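Local coordinates for putative signal recognition particle protein (PDB 5CK4) that binds GDP as the beta subunit of the signal recognition particle receptor, an Arf-like GTPase associated with the endoplasmic reticulum membrane, at residues T18-L23 with K161-I166. Sequence-based numbering, arbitrary orientation.
Sequences TLPSVL and KLKAVI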
ATOM      1  N   THR A  18       9.398 -16.260  11.113  1.00 60.20           N
ATOM      2  CA  THR A  18       9.867 -16.443   9.745  1.00 61.01           C
ATOM      3  C   THR A  18      10.428 -15.156   9.157  1.00 59.74           C
ATOM      4  O   THR A  18      10.746 -14.218   9.887  1.00 61.09           O
ATOM      5  CB  THR A  18       8.739 -16.956   8.830  1.00 63.07           C
ATOM      6  OG1 THR A  18       7.501 -16.343   9.211  1.00 62.15           O
ATOM      7  CG2 THR A  18       8.603 -18.458   8.956  1.00 68.99           C
ATOM      8  N   LEU A  19      10.556 -15.128   7.832  1.00 58.29           N
ATOM      9  CA  LEU A  19      10.970 -13.932   7.104  1.00 53.99           C
ATOM     10  C   LEU A  19       9.984 -12.798   7.367  1.00 49.51           C
ATOM     11  O   LEU A  19       8.827 -13.048   7.707  1.00 51.19           O
ATOM     12  CB  LEU A  19      11.029 -14.222   5.599  1.00 49.67           C
ATOM     13  CG  LEU A  19      12.188 -15.064   5.059  1.00 49.09           C
ATOM     14  CD1 LEU A  19      11.973 -15.346   3.583  1.00 39.63           C
ATOM     15  CD2 LEU A  19      13.517 -14.358   5.275  1.00 47.18           C
ATOM     16  N   PRO A  20      10.434 -11.544   7.210  1.00 40.39           N
ATOM     17  CA  PRO A  20       9.512 -10.424   7.429  1.00 33.90           C
ATOM     18  C   PRO A  20       8.434 -10.355   6.342  1.00 36.29           C
ATOM     19  O   PRO A  20       8.613 -10.947   5.274  1.00 28.56           O
ATOM     20  CB  PRO A  20      10.430  -9.202   7.372  1.00 33.57           C
ATOM     21  CG  PRO A  20      11.605  -9.647   6.572  1.00 38.10           C
ATOM     22  CD  PRO A  20      11.797 -11.089   6.889  1.00 37.95           C
ATOM     23  N   SER A  21       7.338  -9.648   6.626  1.00 27.26           N
ATOM     24  CA  SER A  21       6.172  -9.580   5.743  1.00 25.36           C
ATOM     25  C   SER A  21       5.964  -8.235   5.047  1.00 28.32           C
ATOM     26  O   SER A  21       6.256  -7.168   5.593  1.00 24.16           O
ATOM     27  CB  SER A  21       4.898  -9.906   6.534  1.00 30.01           C
ATOM     28  OG  SER A  21       4.667 -11.300   6.610  1.00 32.52           O
ATOM     29  N   VAL A  22       5.431  -8.304   3.835  1.00 21.44           N
ATOM     30  CA  VAL A  22       4.965  -7.125   3.115  1.00 19.32           C
ATOM     31  C   VAL A  22       3.489  -7.332   2.770  1.00 21.79           C
ATOM     32  O   VAL A  22       3.140  -8.268   2.042  1.00 24.31           O
ATOM     33  CB  VAL A  22       5.811  -6.892   1.844  1.00 19.84           C
ATOM     34  CG1 VAL A  22       5.267  -5.735   1.014  1.00 16.75           C
ATOM     35  CG2 VAL A  22       7.300  -6.660   2.230  1.00 20.13           C
ATOM     36  N   LEU A  23       2.614  -6.484   3.310  1.00 23.44           N
ATOM     37  CA  LEU A  23       1.189  -6.575   2.984  1.00 17.62           C
ATOM     38  C   LEU A  23       0.897  -6.043   1.591  1.00 18.69           C
ATOM     39  O   LEU A  23       1.249  -4.911   1.247  1.00 15.15           O
ATOM     40  CB  LEU A  23       0.315  -5.815   3.998  1.00 20.50           C
ATOM     41  CG  LEU A  23      -0.025  -6.514   5.317  1.00 33.97           C
ATOM     42  CD1 LEU A  23      -0.811  -5.576   6.217  1.00 35.53           C
ATOM     43  CD2 LEU A  23      -0.805  -7.806   5.076  1.00 33.10           C
ATOM     44  N   LYS A 161       7.214 -10.401  11.067  1.00 41.21           N
ATOM     45  CA  LYS A 161       7.212  -8.960  11.289  1.00 48.13           C
ATOM     46  C   LYS A 161       6.803  -8.188  10.026  1.00 42.00           C
ATOM     47  O   LYS A 161       7.378  -8.377   8.954  1.00 33.75           O
ATOM     48  CB  LYS A 161       8.591  -8.512  11.780  1.00 47.19           C
ATOM     49  CG  LYS A 161       8.707  -7.036  12.116  1.00 47.93           C
ATOM     50  CD  LYS A 161       9.909  -6.788  13.033  1.00 62.88           C
ATOM     51  CE  LYS A 161      10.171  -5.302  13.238  1.00 66.57           C
ATOM     52  NZ  LYS A 161      10.459  -4.616  11.944  1.00 66.08           N
ATOM     53  N   LEU A 162       5.797  -7.326  10.162  1.00 32.89           N
ATOM     54  CA  LEU A 162       5.355  -6.477   9.055  1.00 29.13           C
ATOM     55  C   LEU A 162       6.331  -5.319   8.851  1.00 31.51           C
ATOM     56  O   LEU A 162       6.550  -4.523   9.762  1.00 32.61           O
ATOM     57  CB  LEU A 162       3.957  -5.934   9.340  1.00 27.71           C
ATOM     58  CG  LEU A 162       3.381  -5.024   8.255  1.00 24.30           C
ATOM     59  CD1 LEU A 162       3.237  -5.786   6.941  1.00 22.73           C
ATOM     60  CD2 LEU A 162       2.048  -4.451   8.711  1.00 23.63           C
ATOM     61  N   LYS A 163       6.925  -5.218   7.663  1.00 29.66           N
ATOM     62  CA  LYS A 163       7.933  -4.182   7.423  1.00 26.53           C
ATOM     63  C   LYS A 163       7.606  -3.219   6.281  1.00 24.31           C
ATOM     64  O   LYS A 163       8.257  -2.179   6.136  1.00 23.00           O
ATOM     65  CB  LYS A 163       9.315  -4.801   7.206  1.00 30.87           C
ATOM     66  CG  LYS A 163       9.843  -5.559   8.420  1.00 35.15           C
ATOM     67  CD  LYS A 163      11.361  -5.603   8.441  1.00 49.67           C
ATOM     68  CE  LYS A 163      11.958  -4.231   8.747  1.00 57.15           C
ATOM     69  NZ  LYS A 163      13.388  -4.323   9.186  1.00 60.50           N
ATOM     70  N   ALA A 164       6.610  -3.553   5.470  1.00 22.73           N
ATOM     71  CA  ALA A 164       6.217  -2.659   4.382  1.00 18.67           C
ATOM     72  C   ALA A 164       4.844  -2.982   3.837  1.00 17.91           C
ATOM     73  O   ALA A 164       4.296  -4.051   4.089  1.00 19.36           O
ATOM     74  CB  ALA A 164       7.247  -2.681   3.251  1.00 18.74           C
ATOM     75  N   VAL A 165       4.308  -2.046   3.063  1.00 20.93           N
ATOM     76  CA  VAL A 165       3.015  -2.210   2.421  1.00 17.65           C
ATOM     77  C   VAL A 165       3.163  -1.894   0.943  1.00 18.51           C
ATOM     78  O   VAL A 165       3.771  -0.896   0.579  1.00 15.65           O
ATOM     79  CB  VAL A 165       1.990  -1.220   3.019  1.00 15.42           C
ATOM     80  CG1 VAL A 165       0.707  -1.140   2.147  1.00 15.67           C
ATOM     81  CG2 VAL A 165       1.656  -1.609   4.439  1.00 15.18           C
ATOM     82  N   ILE A 166       2.630  -2.754   0.084  1.00 14.79           N
ATOM     83  CA  ILE A 166       2.445  -2.359  -1.305  1.00 13.30           C
ATOM     84  C   ILE A 166       0.954  -2.115  -1.532  1.00 15.54           C
ATOM     85  O   ILE A 166       0.127  -3.007  -1.285  1.00 19.97           O
ATOM     86  CB  ILE A 166       2.942  -3.441  -2.277  1.00 15.61           C
ATOM     87  CG1 ILE A 166       4.453  -3.640  -2.146  1.00 16.74           C
ATOM     88  CG2 ILE A 166       2.564  -3.069  -3.717  1.00 16.69           C
ATOM     89  CD1 ILE A 166       4.986  -4.853  -2.967  1.00 14.95           C
TER
HETATM   90  O   HOH W   1       9.801 -11.824  10.607  1.00 37.65           O
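Ser21 and Leu162 pair as neighbours on two parallel strands in the core of a P-loop GTPase fold. Strand 21-25 runs on into the phosphate-binding loop, where Lys32 and Thr33 bind GDP. Four backbone hydrogen bonds join the segments. Ser21 N donates to Lys161 O at 2.7 Å, and Ser21 O accepts a nearly straight hydrogen bond from Lys163 N (176°). Beyond these the register slips by one residue, a beta bulge at Lys163. Pairing resumes with Leu23 N to Ala164 O and Ile166 N to Leu23 O. Ala164 N, buried at the bulge, has no partner in the model.

The Leu162 side chain leans forward along the neighbouring strand, past Ser21 O to Leu23. With CG anti to the backbone N (chi1 180°), Leu162 CD1 comes to 3.6 Å from Ser21 O. The same methyl meets Leu23 CG, while CD2 meets Leu23 CD1. The two leucine side chains cross at about a right angle, and Leu130 of helix 123-131 packs against both.

On the other face Val22 can be followed outward. Val22 CB lies 3.9 Å from Ala164 O. Val22 CG1 lies 3.6 Å from Ala164 O and touches Ile166 CG1 and CD1, and CG2 turns to Ala164 CB. Ile312 of helix 306-313 touches all three residues. Near the start of the contact, a water donates to Thr18 O and accepts from Lys161 N at 3.0 Å. There Pro20 CB sits against the side chain of Lys163, 3.8 Å from its CG.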